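Local coordinates for UDP-N-acetylglucosamine 2-epimerase (Methanocaldococcus jannaschii, PDB 4NES), which probably catalyses the reversible epimerisation at C-2 that interconverts UDP-N-acetylglucosamine and UDP-N-acetylmannosamine, at residues R125-E130 and N308-E313. Residues are numbered along the deposited sequence; the frame is centred on the assembly and turned at random.
With UD1 (uridine-diphosphate-N-acetylglucosamine), chain B.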
loop_
_atom_site.group_PDB
_atom_site.type_symbol
_atom_site.label_atom_id
_atom_site.label_comp_id
_atom_site.label_asym_id
_atom_site.label_seq_id
_atom_site.Cartn_x
_atom_site.Cartn_y
_atom_site.Cartn_z
ATOM N N ARG A 125 -6.581 12.261 1.072
ATOM C CA ARG A 125 -5.601 11.164 1.045
ATOM C C ARG A 125 -4.356 11.471 1.889
ATOM O O ARG A 125 -3.351 10.759 1.830
ATOM C CB ARG A 125 -5.246 10.739 -0.394
ATOM C CG ARG A 125 -4.866 9.254 -0.529
ATOM C CD ARG A 125 -4.618 8.799 -1.980
ATOM N NE ARG A 125 -5.859 8.486 -2.693
ATOM C CZ ARG A 125 -5.919 7.956 -3.913
ATOM N NH1 ARG A 125 -4.801 7.665 -4.577
ATOM N NH2 ARG A 125 -7.103 7.714 -4.470
ATOM N N ASN A 126 -4.453 12.524 2.694
ATOM C CA ASN A 126 -3.489 12.792 3.748
ATOM C C ASN A 126 -3.874 12.124 5.096
ATOM O O ASN A 126 -3.010 11.966 5.963
ATOM C CB ASN A 126 -3.285 14.310 3.904
ATOM C CG ASN A 126 -2.761 14.975 2.625
ATOM O OD1 ASN A 126 -1.868 14.453 1.956
ATOM N ND2 ASN A 126 -3.317 16.135 2.289
HETATM N N MSE A 127 -5.156 11.747 5.258
HETATM C CA MSE A 127 -5.700 10.992 6.424
HETATM C C MSE A 127 -5.132 9.559 6.458
HETATM O O MSE A 127 -5.078 8.927 5.422
HETATM C CB MSE A 127 -7.245 10.838 6.319
HETATM C CG MSE A 127 -8.173 12.051 6.640
HETATM SE SE MSE A 127 -10.135 11.624 6.785
HETATM C CE MSE A 127 -9.980 10.332 8.258
ATOM N N PRO A 128 -4.762 9.015 7.646
ATOM C CA PRO A 128 -4.244 7.642 7.566
ATOM C C PRO A 128 -5.303 6.629 7.120
ATOM O O PRO A 128 -4.970 5.652 6.439
ATOM C CB PRO A 128 -3.770 7.342 8.996
ATOM C CG PRO A 128 -4.461 8.355 9.866
ATOM C CD PRO A 128 -4.693 9.562 9.014
ATOM N N GLU A 129 -6.560 6.864 7.473
ATOM C CA GLU A 129 -7.626 5.957 7.057
ATOM C C GLU A 129 -7.796 5.944 5.551
ATOM O O GLU A 129 -8.033 4.886 4.971
ATOM C CB GLU A 129 -8.957 6.333 7.714
ATOM C CG GLU A 129 -9.032 6.020 9.201
ATOM C CD GLU A 129 -8.356 7.066 10.079
ATOM O OE1 GLU A 129 -7.859 8.105 9.576
ATOM O OE2 GLU A 129 -8.314 6.832 11.306
ATOM N N GLU A 130 -7.675 7.111 4.916
ATOM C CA GLU A 130 -7.828 7.194 3.469
ATOM C C GLU A 130 -6.684 6.442 2.795
ATOM O O GLU A 130 -6.907 5.696 1.842
ATOM C CB GLU A 130 -7.900 8.665 3.012
ATOM C CG GLU A 130 -8.162 8.888 1.511
ATOM C CD GLU A 130 -9.626 8.794 1.094
ATOM O OE1 GLU A 130 -10.472 8.336 1.882
ATOM O OE2 GLU A 130 -9.950 9.182 -0.050
ATOM N N ASN A 308 -14.685 16.913 5.658
ATOM C CA ASN A 308 -15.161 16.026 4.609
ATOM C C ASN A 308 -15.563 14.709 5.233
ATOM O O ASN A 308 -15.309 14.470 6.413
ATOM C CB ASN A 308 -14.082 15.797 3.556
ATOM C CG ASN A 308 -12.760 15.443 4.166
ATOM O OD1 ASN A 308 -12.642 14.435 4.861
ATOM N ND2 ASN A 308 -11.749 16.274 3.927
ATOM N N THR A 309 -16.209 13.862 4.446
ATOM C CA THR A 309 -16.588 12.549 4.931
ATOM C C THR A 309 -16.437 11.533 3.810
ATOM O O THR A 309 -16.498 11.881 2.630
ATOM C CB THR A 309 -18.040 12.529 5.483
ATOM O OG1 THR A 309 -18.358 11.200 5.913
ATOM C CG2 THR A 309 -19.046 12.946 4.404
ATOM N N GLU A 310 -16.224 10.277 4.175
ATOM C CA GLU A 310 -16.149 9.219 3.180
ATOM C C GLU A 310 -17.479 8.491 3.075
ATOM O O GLU A 310 -17.597 7.511 2.348
ATOM C CB GLU A 310 -14.980 8.247 3.431
ATOM C CG GLU A 310 -14.943 7.585 4.792
ATOM C CD GLU A 310 -14.629 8.572 5.886
ATOM O OE1 GLU A 310 -13.515 9.141 5.881
ATOM O OE2 GLU A 310 -15.515 8.795 6.728
ATOM N N ARG A 311 -18.488 8.988 3.785
ATOM C CA ARG A 311 -19.855 8.533 3.528
ATOM C C ARG A 311 -20.736 9.724 3.164
ATOM O O ARG A 311 -21.621 10.129 3.927
ATOM C CB ARG A 311 -20.442 7.628 4.645
ATOM C CG ARG A 311 -20.173 8.041 6.084
ATOM C CD ARG A 311 -18.810 7.563 6.578
ATOM N NE ARG A 311 -18.710 6.109 6.741
ATOM C CZ ARG A 311 -17.602 5.481 7.121
ATOM N NH1 ARG A 311 -16.488 6.163 7.338
ATOM N NH2 ARG A 311 -17.600 4.162 7.254
ATOM N N PRO A 312 -20.501 10.293 1.967
ATOM C CA PRO A 312 -21.197 11.497 1.526
ATOM C C PRO A 312 -22.675 11.252 1.304
ATOM O O PRO A 312 -23.411 12.224 1.237
ATOM C CB PRO A 312 -20.511 11.825 0.190
ATOM C CG PRO A 312 -19.993 10.506 -0.282
ATOM C CD PRO A 312 -19.524 9.841 0.957
ATOM N N GLU A 313 -23.084 9.988 1.194
ATOM C CA GLU A 313 -24.490 9.666 0.990
ATOM C C GLU A 313 -25.335 10.175 2.167
ATOM O O GLU A 313 -26.483 10.566 1.989
ATOM C CB GLU A 313 -24.679 8.158 0.761
ATOM C CG GLU A 313 -23.539 7.499 -0.055
ATOM C CD GLU A 313 -22.325 7.201 0.793
ATOM O OE1 GLU A 313 -22.397 7.513 1.989
ATOM O OE2 GLU A 313 -21.292 6.633 0.290
HETATM C "C1'" UD1 B . -7.920 3.419 15.389
HETATM C "C2'" UD1 B . -7.996 3.564 13.900
HETATM C "C3'" UD1 B . -9.132 4.376 13.502
HETATM C "C4'" UD1 B . -10.406 3.911 14.065
HETATM C "C5'" UD1 B . -10.282 3.702 15.553
HETATM C "C6'" UD1 B . -11.476 3.045 16.137
HETATM C "C7'" UD1 B . -5.703 3.500 12.750
HETATM C "C8'" UD1 B . -4.518 4.293 12.285
HETATM N "N2'" UD1 B . -6.766 4.231 13.400
HETATM O "O1'" UD1 B . -7.722 4.666 15.953
HETATM O "O3'" UD1 B . -9.220 4.401 12.065
HETATM O "O4'" UD1 B . -11.445 4.841 13.804
HETATM O "O5'" UD1 B . -9.178 2.856 15.857
HETATM O "O6'" UD1 B . -11.761 3.415 17.434
HETATM O "O7'" UD1 B . -5.754 2.278 12.585
HETATM N N1 UD1 B . -5.831 3.191 23.252
HETATM C C2 UD1 B . -6.118 2.627 24.426
HETATM N N3 UD1 B . -6.685 1.424 24.478
HETATM C C4 UD1 B . -6.968 0.742 23.359
HETATM C C5 UD1 B . -6.685 1.300 22.120
HETATM C C6 UD1 B . -6.106 2.558 22.086
HETATM O O2 UD1 B . -5.876 3.209 25.466
HETATM O O4 UD1 B . -7.546 -0.491 23.435
HETATM C C1B UD1 B . -5.216 4.537 23.174
HETATM C C2B UD1 B . -3.744 4.549 23.281
HETATM O "O2'" UD1 B . -3.332 5.703 23.970
HETATM C C3B UD1 B . -3.312 4.615 21.905
HETATM C C4B UD1 B . -4.339 5.499 21.300
HETATM O O4B UD1 B . -5.558 5.182 21.945
HETATM O O3B UD1 B . -2.004 5.097 21.721
HETATM C C5B UD1 B . -4.491 5.292 19.835
HETATM O O5B UD1 B . -4.699 3.960 19.438
HETATM P PA UD1 B . -4.618 3.568 17.938
HETATM O O1A UD1 B . -3.245 3.888 17.431
HETATM O O2A UD1 B . -4.952 2.118 17.806
HETATM O O3A UD1 B . -5.599 4.479 17.128
HETATM P PB UD1 B . -7.128 4.840 17.403
HETATM O O1B UD1 B . -7.195 6.295 17.737
HETATM O O2B UD1 B . -7.745 3.887 18.390
HETATM O O HOH W 1 -11.140 8.304 4.567
#
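Glu130 OE1 is held by three groups at once: the backbone N of Ser122, a salt bridge from Arg133 NH1, and a water that donates to it over 2.8 Å. The same water donates its other hydrogen to Glu310 OE1, also at 2.8 Å, linking the carboxylates of Glu130 and Glu310, with Glu130 OE1 and Glu310 OE1 5.1 Å apart. Arg133 NH2 also makes a long, weak ion pair with Glu310 OE1, which probably eases any repulsion between the two. Beside this bridge runs the selenomethionine chain of Met127, nearly straight through chi2 (-169°). Met127 SE lies 4.2 Å from Asn308 OD1 and 4.3 Å from Glu310 OE1, loose contacts that bury little surface. Met127 is also the N-cap residue of helix 128-138. That helix belongs to the first of the two Rossmann-like domains of the GT-B fold, whereas 308-313 follows strand 302-304 in the second sheet, so the contact spans the interdomain cleft where the nucleotides bind. On the far bank, Glu310 OE2 is shared by Arg306 NH1 and Arg311 NH1; the latter approaches over 2.9 Å from above the carboxylate plane, while OE2 itself lies nearly in the guanidinium plane. Thr309 OG1 accepts from Arg311 N, closing an ST turn. Glu129 serves the substrate: with its chain bent at chi2 (81°), OE2 accepts a 2.7 Å hydrogen bond from O3' of UDP-N-acetylglucosamine and pairs with Arg208 NH2, which binds the ligand as well. Without this carboxylate, as with an alanine here, the sugar's 3-hydroxyl is likely to lose this acceptor and Arg208 this charged partner. His207, the active-site residue by similarity to relatives, has its side chain about 9 Å from that of Met127.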